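Local coordinates for protein imidazolonepropionase (PDB 2Q09) that hydrolyses a carbon-nitrogen bond of imidazolone-5-propanoate to give N-formimidoyl-L-glutamate, the third step of histidine degradation, at residues C71-I76 / V314-N319; T193-I198 / E226-A231. One frame throughout, in Å; residues are numbered along the deposited sequence.

Contact 1 (C71-I76 / V314-N319). With FE (Fe (III) ion), chain B; DI6 (3-[(4S)-2,5-dioxoimidazolidin-4-yl]propanoic acid), chain C.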
ATOM      1  N   CYS A  71       1.668   0.183   0.155  1.00 19.34           N
ATOM      2  CA  CYS A  71       1.026  -1.105  -0.081  1.00 20.23           C
ATOM      3  C   CYS A  71      -0.450  -1.288   0.253  1.00 21.27           C
ATOM      4  O   CYS A  71      -0.940  -2.418   0.217  1.00 21.82           O
ATOM      5  CB  CYS A  71       1.829  -2.199   0.636  1.00 19.13           C
ATOM      6  SG  CYS A  71       1.832  -2.079   2.476  1.00 23.40           S
ATOM      7  N   HIS A  72      -1.159  -0.207   0.557  1.00 20.81           N
ATOM      8  CA  HIS A  72      -2.571  -0.324   0.893  1.00 22.66           C
ATOM      9  C   HIS A  72      -3.337   0.960   0.603  1.00 23.66           C
ATOM     10  O   HIS A  72      -3.374   1.866   1.434  1.00 23.73           O
ATOM     11  CB  HIS A  72      -2.709  -0.694   2.375  1.00 21.12           C
ATOM     12  CG  HIS A  72      -4.126  -0.876   2.835  1.00 22.33           C
ATOM     13  ND1 HIS A  72      -4.544  -1.993   3.523  1.00 20.11           N
ATOM     14  CD2 HIS A  72      -5.209  -0.068   2.741  1.00 22.66           C
ATOM     15  CE1 HIS A  72      -5.822  -1.869   3.833  1.00 20.02           C
ATOM     16  NE2 HIS A  72      -6.249  -0.709   3.370  1.00 22.51           N
ATOM     17  N   THR A  73      -3.923   1.060  -0.588  1.00 21.79           N
ATOM     18  CA  THR A  73      -4.712   2.245  -0.900  1.00 21.39           C
ATOM     19  C   THR A  73      -6.004   1.926  -1.636  1.00 21.81           C
ATOM     20  O   THR A  73      -6.151   0.849  -2.220  1.00 20.06           O
ATOM     21  CB  THR A  73      -3.936   3.287  -1.753  1.00 22.10           C
ATOM     22  OG1 THR A  73      -4.111   3.006  -3.149  1.00 22.26           O
ATOM     23  CG2 THR A  73      -2.448   3.258  -1.421  1.00 19.89           C
ATOM     24  N   HIS A  74      -6.931   2.876  -1.569  1.00 19.82           N
ATOM     25  CA  HIS A  74      -8.227   2.806  -2.238  1.00 21.30           C
ATOM     26  C   HIS A  74      -8.291   4.136  -2.995  1.00 20.38           C
ATOM     27  O   HIS A  74      -9.333   4.773  -3.004  1.00 21.23           O
ATOM     28  CB  HIS A  74      -9.396   2.818  -1.238  1.00 20.71           C
ATOM     29  CG  HIS A  74      -9.386   1.712  -0.224  1.00 22.61           C
ATOM     30  ND1 HIS A  74     -10.346   0.722  -0.205  1.00 24.58           N
ATOM     31  CD2 HIS A  74      -8.618   1.506   0.872  1.00 22.75           C
ATOM     32  CE1 HIS A  74     -10.173  -0.040   0.860  1.00 24.89           C
ATOM     33  NE2 HIS A  74      -9.132   0.415   1.534  1.00 25.01           N
ATOM     34  N   LEU A  75      -7.200   4.555  -3.634  1.00 19.25           N
ATOM     35  CA  LEU A  75      -7.190   5.858  -4.302  1.00 19.74           C
ATOM     36  C   LEU A  75      -8.102   6.035  -5.511  1.00 19.75           C
ATOM     37  O   LEU A  75      -8.289   7.164  -5.978  1.00 20.71           O
ATOM     38  CB  LEU A  75      -5.753   6.269  -4.660  1.00 19.60           C
ATOM     39  CG  LEU A  75      -4.967   5.534  -5.745  1.00 21.64           C
ATOM     40  CD1 LEU A  75      -5.398   6.023  -7.135  1.00 20.65           C
ATOM     41  CD2 LEU A  75      -3.473   5.818  -5.531  1.00 21.24           C
ATOM     42  N   ILE A  76      -8.663   4.944  -6.019  1.00 18.66           N
ATOM     43  CA  ILE A  76      -9.579   5.039  -7.155  1.00 17.91           C
ATOM     44  C   ILE A  76     -11.014   5.144  -6.637  1.00 18.69           C
ATOM     45  O   ILE A  76     -11.515   4.219  -5.983  1.00 19.19           O
ATOM     46  CB  ILE A  76      -9.475   3.804  -8.072  1.00 20.29           C
ATOM     47  CG1 ILE A  76      -8.188   3.886  -8.902  1.00 19.88           C
ATOM     48  CG2 ILE A  76     -10.715   3.710  -8.984  1.00 19.64           C
ATOM     49  CD1 ILE A  76      -7.985   2.676  -9.839  1.00 20.97           C
ATOM     50  N   VAL A 314       3.883   0.214   6.793  1.00 17.11           N
ATOM     51  CA  VAL A 314       3.097   1.409   7.081  1.00 19.09           C
ATOM     52  C   VAL A 314       2.535   1.884   5.744  1.00 18.95           C
ATOM     53  O   VAL A 314       3.271   1.944   4.751  1.00 18.51           O
ATOM     54  CB  VAL A 314       3.961   2.534   7.685  1.00 17.40           C
ATOM     55  CG1 VAL A 314       3.142   3.821   7.771  1.00 18.10           C
ATOM     56  CG2 VAL A 314       4.445   2.138   9.079  1.00 17.09           C
ATOM     57  N   SER A 315       1.244   2.217   5.713  1.00 18.11           N
ATOM     58  CA  SER A 315       0.614   2.662   4.475  1.00 19.27           C
ATOM     59  C   SER A 315      -0.397   3.781   4.732  1.00 19.24           C
ATOM     60  O   SER A 315      -0.872   3.942   5.852  1.00 18.01           O
ATOM     61  CB  SER A 315      -0.075   1.477   3.790  1.00 19.02           C
ATOM     62  OG  SER A 315      -0.616   1.871   2.534  1.00 20.39           O
ATOM     63  N   SER A 316      -0.732   4.527   3.683  1.00 19.93           N
ATOM     64  CA  SER A 316      -1.661   5.655   3.773  1.00 22.69           C
ATOM     65  C   SER A 316      -3.147   5.294   3.842  1.00 23.31           C
ATOM     66  O   SER A 316      -3.959   6.073   4.360  1.00 21.91           O
ATOM     67  CB  SER A 316      -1.449   6.584   2.576  1.00 22.92           C
ATOM     68  OG  SER A 316      -1.820   5.925   1.367  1.00 25.59           O
ATOM     69  N   ASP A 317      -3.497   4.118   3.325  1.00 21.94           N
ATOM     70  CA  ASP A 317      -4.890   3.671   3.296  1.00 23.13           C
ATOM     71  C   ASP A 317      -5.772   4.731   2.635  1.00 21.83           C
ATOM     72  O   ASP A 317      -6.943   4.874   2.982  1.00 22.55           O
ATOM     73  CB  ASP A 317      -5.408   3.367   4.712  1.00 23.05           C
ATOM     74  CG  ASP A 317      -6.790   2.717   4.709  1.00 25.07           C
ATOM     75  OD1 ASP A 317      -7.079   1.961   3.754  1.00 26.65           O
ATOM     76  OD2 ASP A 317      -7.577   2.941   5.661  1.00 22.65           O
ATOM     77  N   ILE A 318      -5.210   5.467   1.681  1.00 21.82           N
ATOM     78  CA  ILE A 318      -5.969   6.518   0.986  1.00 22.89           C
ATOM     79  C   ILE A 318      -7.361   6.034   0.594  1.00 22.61           C
ATOM     80  O   ILE A 318      -7.491   5.084  -0.177  1.00 20.32           O
ATOM     81  CB  ILE A 318      -5.276   6.979  -0.316  1.00 22.06           C
ATOM     82  CG1 ILE A 318      -3.922   7.610  -0.006  1.00 24.94           C
ATOM     83  CG2 ILE A 318      -6.176   7.993  -1.061  1.00 22.86           C
ATOM     84  CD1 ILE A 318      -3.116   7.950  -1.257  1.00 23.90           C
ATOM     85  N   ASN A 319      -8.392   6.683   1.120  1.00 23.26           N
ATOM     86  CA  ASN A 319      -9.760   6.309   0.793  1.00 22.50           C
ATOM     87  C   ASN A 319     -10.677   7.454   1.208  1.00 24.07           C
ATOM     88  O   ASN A 319     -10.427   8.146   2.211  1.00 22.22           O
ATOM     89  CB  ASN A 319     -10.137   4.985   1.471  1.00 22.88           C
ATOM     90  CG  ASN A 319     -10.521   5.152   2.919  1.00 25.22           C
ATOM     91  OD1 ASN A 319     -11.603   5.667   3.238  1.00 23.42           O
ATOM     92  ND2 ASN A 319      -9.638   4.714   3.812  1.00 21.06           N
TER
HETATM   93 FE    FE B 500      -8.296   0.046   3.403  1.00 31.04          FE
HETATM   94  N1  DI6 C 600     -11.959  -0.030   6.497  1.00 36.27           N
HETATM   95  C2  DI6 C 600     -11.803   1.300   6.325  1.00 35.80           C
HETATM   96  O2  DI6 C 600     -11.458   2.115   7.162  1.00 34.50           O
HETATM   97  C3  DI6 C 600     -12.137   1.577   4.838  1.00 35.08           C
HETATM   98  N4  DI6 C 600     -12.482   0.226   4.340  1.00 35.79           N
HETATM   99  C5  DI6 C 600     -12.345  -0.637   5.366  1.00 36.84           C
HETATM  100  O5  DI6 C 600     -12.543  -1.840   5.274  1.00 36.98           O
HETATM  101  C6  DI6 C 600     -13.296   2.555   4.713  1.00 33.45           C
HETATM  102  C7  DI6 C 600     -13.663   2.857   3.259  1.00 34.18           C
HETATM  103  C8  DI6 C 600     -14.824   3.846   3.076  1.00 33.76           C
HETATM  104  O9  DI6 C 600     -14.961   4.369   1.952  1.00 33.75           O
HETATM  105  O10 DI6 C 600     -15.598   4.109   4.032  1.00 34.71           O
HETATM  106  O   HOH W   1       3.383   0.803   2.345  1.00 20.13           O
HETATM  107  O   HOH W   2      -9.307   1.010   5.405  1.00 26.67           O
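The carboxylate of Asp317 lies alongside the imidazole of His72, the two planes turned 79° apart, and both groups reach the same iron(III) ion. His72 and His74 form the HxH motif where strand 63-73 of this amidohydrolase TIM barrel runs out into a loop, while Asp317 comes from the loop that follows strand 312-314. His72 NE2 binds the iron at 2.2 Å, His74 NE2 at 2.1 Å and Asp317 OD1 at 2.3 Å; His242 and a water complete the site. The metal explains why His72 NE2 and Asp317 OD1 sit only 2.8 Å apart without a hydrogen bond, since both atoms are ligands of the iron. Imidazole suits this place because its second nitrogen, ND1, can hydrogen-bond to Asp264, a second-shell acid which, with the iron at NE2, holds the ring at both nitrogens. Asp317 has CG anti to its backbone N (chi1 -172°), a turn that swings the carboxylate toward the metal although the CB bond points away from 71-76.

A backbone hydrogen bond from His74 N to Ile318 O, 2.7 Å, ties the second histidine to the aspartate loop. Next to this bond, Ile318 CG2 packs on Leu75 CB, and both side chains also touch helix 116-133, a setting suited to branched aliphatic groups. Ser315, small enough to fit against His72, and Ser316, next to Thr73 CG2, both bond through their hydroxyls to the carboxylate of Asp70. Beside the inhibitor, Asn319 is held at both ends of its amide: OD1 accepts the backbone N-H of Thr322, and ND2 donates to Asp317 O at 2.8 Å.

Contact 2 (T193-I198 / E226-A231)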
ATOM      1  N   THR A 193     -21.214 -14.916  -5.829  1.00 32.57           N
ATOM      2  CA  THR A 193     -20.932 -14.151  -7.038  1.00 31.52           C
ATOM      3  C   THR A 193     -19.444 -13.836  -7.163  1.00 29.92           C
ATOM      4  O   THR A 193     -18.854 -13.977  -8.235  1.00 28.55           O
ATOM      5  CB  THR A 193     -21.714 -12.830  -7.041  1.00 31.79           C
ATOM      6  OG1 THR A 193     -23.117 -13.107  -7.108  1.00 32.46           O
ATOM      7  CG2 THR A 193     -21.303 -11.969  -8.236  1.00 31.67           C
ATOM      8  N   ILE A 194     -18.848 -13.398  -6.057  1.00 29.30           N
ATOM      9  CA  ILE A 194     -17.429 -13.063  -6.019  1.00 28.49           C
ATOM     10  C   ILE A 194     -16.591 -14.290  -6.354  1.00 28.36           C
ATOM     11  O   ILE A 194     -15.678 -14.233  -7.177  1.00 26.62           O
ATOM     12  CB  ILE A 194     -17.008 -12.564  -4.604  1.00 28.37           C
ATOM     13  CG1 ILE A 194     -17.765 -11.280  -4.250  1.00 29.86           C
ATOM     14  CG2 ILE A 194     -15.511 -12.310  -4.560  1.00 29.81           C
ATOM     15  CD1 ILE A 194     -17.489 -10.777  -2.841  1.00 30.70           C
ATOM     16  N   CYS A 195     -16.909 -15.397  -5.696  1.00 28.64           N
ATOM     17  CA  CYS A 195     -16.175 -16.639  -5.888  1.00 30.11           C
ATOM     18  C   CYS A 195     -16.380 -17.312  -7.246  1.00 30.60           C
ATOM     19  O   CYS A 195     -15.430 -17.802  -7.852  1.00 29.23           O
ATOM     20  CB  CYS A 195     -16.544 -17.631  -4.778  1.00 30.79           C
ATOM     21  SG  CYS A 195     -16.141 -17.076  -3.106  1.00 32.90           S
ATOM     22  N   GLN A 196     -17.613 -17.323  -7.736  1.00 31.73           N
ATOM     23  CA  GLN A 196     -17.893 -18.001  -8.997  1.00 33.44           C
ATOM     24  C   GLN A 196     -17.873 -17.149 -10.253  1.00 32.02           C
ATOM     25  O   GLN A 196     -17.826 -17.683 -11.365  1.00 31.38           O
ATOM     26  CB  GLN A 196     -19.246 -18.707  -8.900  1.00 35.20           C
ATOM     27  CG  GLN A 196     -19.278 -19.860  -7.924  1.00 38.98           C
ATOM     28  CD  GLN A 196     -20.685 -20.320  -7.627  1.00 41.61           C
ATOM     29  OE1 GLN A 196     -21.527 -20.397  -8.518  1.00 45.19           O
ATOM     30  NE2 GLN A 196     -20.948 -20.640  -6.370  1.00 43.41           N
ATOM     31  N   GLU A 197     -17.895 -15.832 -10.096  1.00 30.02           N
ATOM     32  CA  GLU A 197     -17.926 -14.969 -11.264  1.00 28.22           C
ATOM     33  C   GLU A 197     -16.870 -13.874 -11.300  1.00 26.51           C
ATOM     34  O   GLU A 197     -16.088 -13.790 -12.246  1.00 26.36           O
ATOM     35  CB  GLU A 197     -19.321 -14.352 -11.380  1.00 27.53           C
ATOM     36  CG  GLU A 197     -20.411 -15.396 -11.593  1.00 31.91           C
ATOM     37  CD  GLU A 197     -21.816 -14.857 -11.388  1.00 33.85           C
ATOM     38  OE1 GLU A 197     -22.040 -13.650 -11.602  1.00 35.22           O
ATOM     39  OE2 GLU A 197     -22.702 -15.656 -11.025  1.00 34.98           O
ATOM     40  N   ILE A 198     -16.839 -13.034 -10.271  1.00 25.51           N
ATOM     41  CA  ILE A 198     -15.888 -11.933 -10.253  1.00 25.30           C
ATOM     42  C   ILE A 198     -14.415 -12.348 -10.221  1.00 24.73           C
ATOM     43  O   ILE A 198     -13.626 -11.900 -11.058  1.00 25.22           O
ATOM     44  CB  ILE A 198     -16.203 -10.972  -9.099  1.00 22.77           C
ATOM     45  CG1 ILE A 198     -17.694 -10.591  -9.169  1.00 24.19           C
ATOM     46  CG2 ILE A 198     -15.341  -9.712  -9.218  1.00 22.40           C
ATOM     47  CD1 ILE A 198     -18.119  -9.432  -8.265  1.00 21.52           C
ATOM     48  N   GLU A 226     -13.465 -17.046   4.384  1.00 34.36           N
ATOM     49  CA  GLU A 226     -12.802 -18.275   3.980  1.00 35.81           C
ATOM     50  C   GLU A 226     -13.216 -18.702   2.579  1.00 34.11           C
ATOM     51  O   GLU A 226     -12.398 -19.207   1.817  1.00 34.44           O
ATOM     52  CB  GLU A 226     -13.123 -19.388   4.967  1.00 37.99           C
ATOM     53  CG  GLU A 226     -12.670 -20.752   4.510  1.00 42.38           C
ATOM     54  CD  GLU A 226     -12.919 -21.810   5.555  1.00 46.72           C
ATOM     55  OE1 GLU A 226     -14.055 -21.878   6.068  1.00 47.81           O
ATOM     56  OE2 GLU A 226     -11.984 -22.572   5.859  1.00 48.58           O
ATOM     57  N   GLN A 227     -14.488 -18.503   2.248  1.00 35.13           N
ATOM     58  CA  GLN A 227     -14.995 -18.862   0.931  1.00 36.17           C
ATOM     59  C   GLN A 227     -14.240 -18.093  -0.147  1.00 35.87           C
ATOM     60  O   GLN A 227     -13.883 -18.642  -1.186  1.00 35.52           O
ATOM     61  CB  GLN A 227     -16.493 -18.556   0.844  1.00 37.92           C
ATOM     62  CG  GLN A 227     -17.370 -19.533   1.613  1.00 40.40           C
ATOM     63  CD  GLN A 227     -17.150 -20.965   1.177  1.00 41.72           C
ATOM     64  OE1 GLN A 227     -16.478 -21.736   1.856  1.00 42.39           O
ATOM     65  NE2 GLN A 227     -17.700 -21.323   0.026  1.00 43.14           N
ATOM     66  N   VAL A 228     -13.994 -16.813   0.106  1.00 35.71           N
ATOM     67  CA  VAL A 228     -13.271 -15.984  -0.847  1.00 34.92           C
ATOM     68  C   VAL A 228     -11.837 -16.461  -1.049  1.00 33.93           C
ATOM     69  O   VAL A 228     -11.419 -16.680  -2.182  1.00 33.86           O
ATOM     70  CB  VAL A 228     -13.255 -14.509  -0.399  1.00 35.33           C
ATOM     71  CG1 VAL A 228     -12.249 -13.723  -1.231  1.00 35.66           C
ATOM     72  CG2 VAL A 228     -14.643 -13.908  -0.558  1.00 36.10           C
ATOM     73  N   TYR A 229     -11.085 -16.618   0.038  1.00 34.20           N
ATOM     74  CA  TYR A 229      -9.698 -17.072  -0.065  1.00 34.95           C
ATOM     75  C   TYR A 229      -9.590 -18.391  -0.821  1.00 33.81           C
ATOM     76  O   TYR A 229      -8.605 -18.638  -1.520  1.00 33.53           O
ATOM     77  CB  TYR A 229      -9.067 -17.224   1.326  1.00 35.25           C
ATOM     78  CG  TYR A 229      -8.859 -15.913   2.058  1.00 37.56           C
ATOM     79  CD1 TYR A 229      -8.958 -14.696   1.391  1.00 37.54           C
ATOM     80  CD2 TYR A 229      -8.543 -15.895   3.416  1.00 37.85           C
ATOM     81  CE1 TYR A 229      -8.748 -13.490   2.057  1.00 37.88           C
ATOM     82  CE2 TYR A 229      -8.334 -14.697   4.089  1.00 38.47           C
ATOM     83  CZ  TYR A 229      -8.439 -13.499   3.404  1.00 38.25           C
ATOM     84  OH  TYR A 229      -8.239 -12.306   4.066  1.00 37.75           O
ATOM     85  N   LEU A 230     -10.602 -19.238  -0.675  1.00 34.74           N
ATOM     86  CA  LEU A 230     -10.609 -20.526  -1.364  1.00 36.43           C
ATOM     87  C   LEU A 230     -10.649 -20.321  -2.872  1.00 36.36           C
ATOM     88  O   LEU A 230      -9.931 -20.981  -3.623  1.00 36.19           O
ATOM     89  CB  LEU A 230     -11.816 -21.354  -0.926  1.00 36.95           C
ATOM     90  CG  LEU A 230     -11.669 -22.023   0.439  1.00 37.54           C
ATOM     91  CD1 LEU A 230     -12.978 -22.685   0.828  1.00 39.24           C
ATOM     92  CD2 LEU A 230     -10.547 -23.050   0.380  1.00 38.47           C
ATOM     93  N   ALA A 231     -11.498 -19.399  -3.307  1.00 35.79           N
ATOM     94  CA  ALA A 231     -11.633 -19.093  -4.724  1.00 35.00           C
ATOM     95  C   ALA A 231     -10.337 -18.476  -5.247  1.00 35.25           C
ATOM     96  O   ALA A 231      -9.831 -18.864  -6.300  1.00 33.68           O
ATOM     97  CB  ALA A 231     -12.797 -18.137  -4.934  1.00 34.95           C
TER
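Cys195 turns its CB toward helix 226-231, and its side chain meets Gln227, Val228 and Ala231. The contact joins two neighbouring helices of the outer layer of the TIM barrel, running nearly parallel with axes 20° apart and 9.0 Å from each other at closest approach.

Most of the packing is apolar. Cys195 CB rests against Ala231 CB at 3.8 Å, at the level where the two backbones come nearest; a methyl group suits this place because it lets the helices approach closely. On the barrel side of this pair, Ile194 and Val228 meet through their branches, CG2 to CG2 at 4.4 Å, a looser touch between two buried beta-branched residues.

The sulfur adds a close approach to a backbone carbonyl, not counted as a hydrogen bond, beside its apolar touch on Val228. With SG anti to its own carbonyl carbon (chi1 -61°), Cys195 sends the thiol toward the preceding turn of the partner helix, where SG lies 3.4 Å from Gln227 O and 3.8 Å from Val228 CA. Gln227 O already accepts the helical bond from Ala231 N at 3.3 Å, so the sulfur meets a carbonyl engaged within its own helix.

Within helix 193-198 the backbone widens into a pi-type turn, in which Thr193 O accepts hydrogen bonds from both Glu197 N and Ile198 N.

Gln227 borders the exposed margin, as its polar amide would suggest. Inward, Ile194 settles on Ala175 and Ala176 of strand 168-176, and Val228 on Val211 and Val213 of strand 210-213, while Ile198 reaches Leu148 and Leu152 of helix 148-164.

The two contacts belong to different layers of the same barrel. Contact 1 is wholly buried near the centre of the chain, where strand ends and loops supply metal ligands; contact 2 is partly buried in the outer helical layer, its centre about 23 Å from that of contact 1. They share no element, and their nearest atoms are about 11 Å apart. Chemistry follows place: coordination and polar bonds dominate around the iron, whereas small and aliphatic side chains join the helices. Strand 168-176 touches both settings: Ile194 of contact 2 packs on it, and just beyond its end His177 meets the His74 ring and bonds the inhibitor.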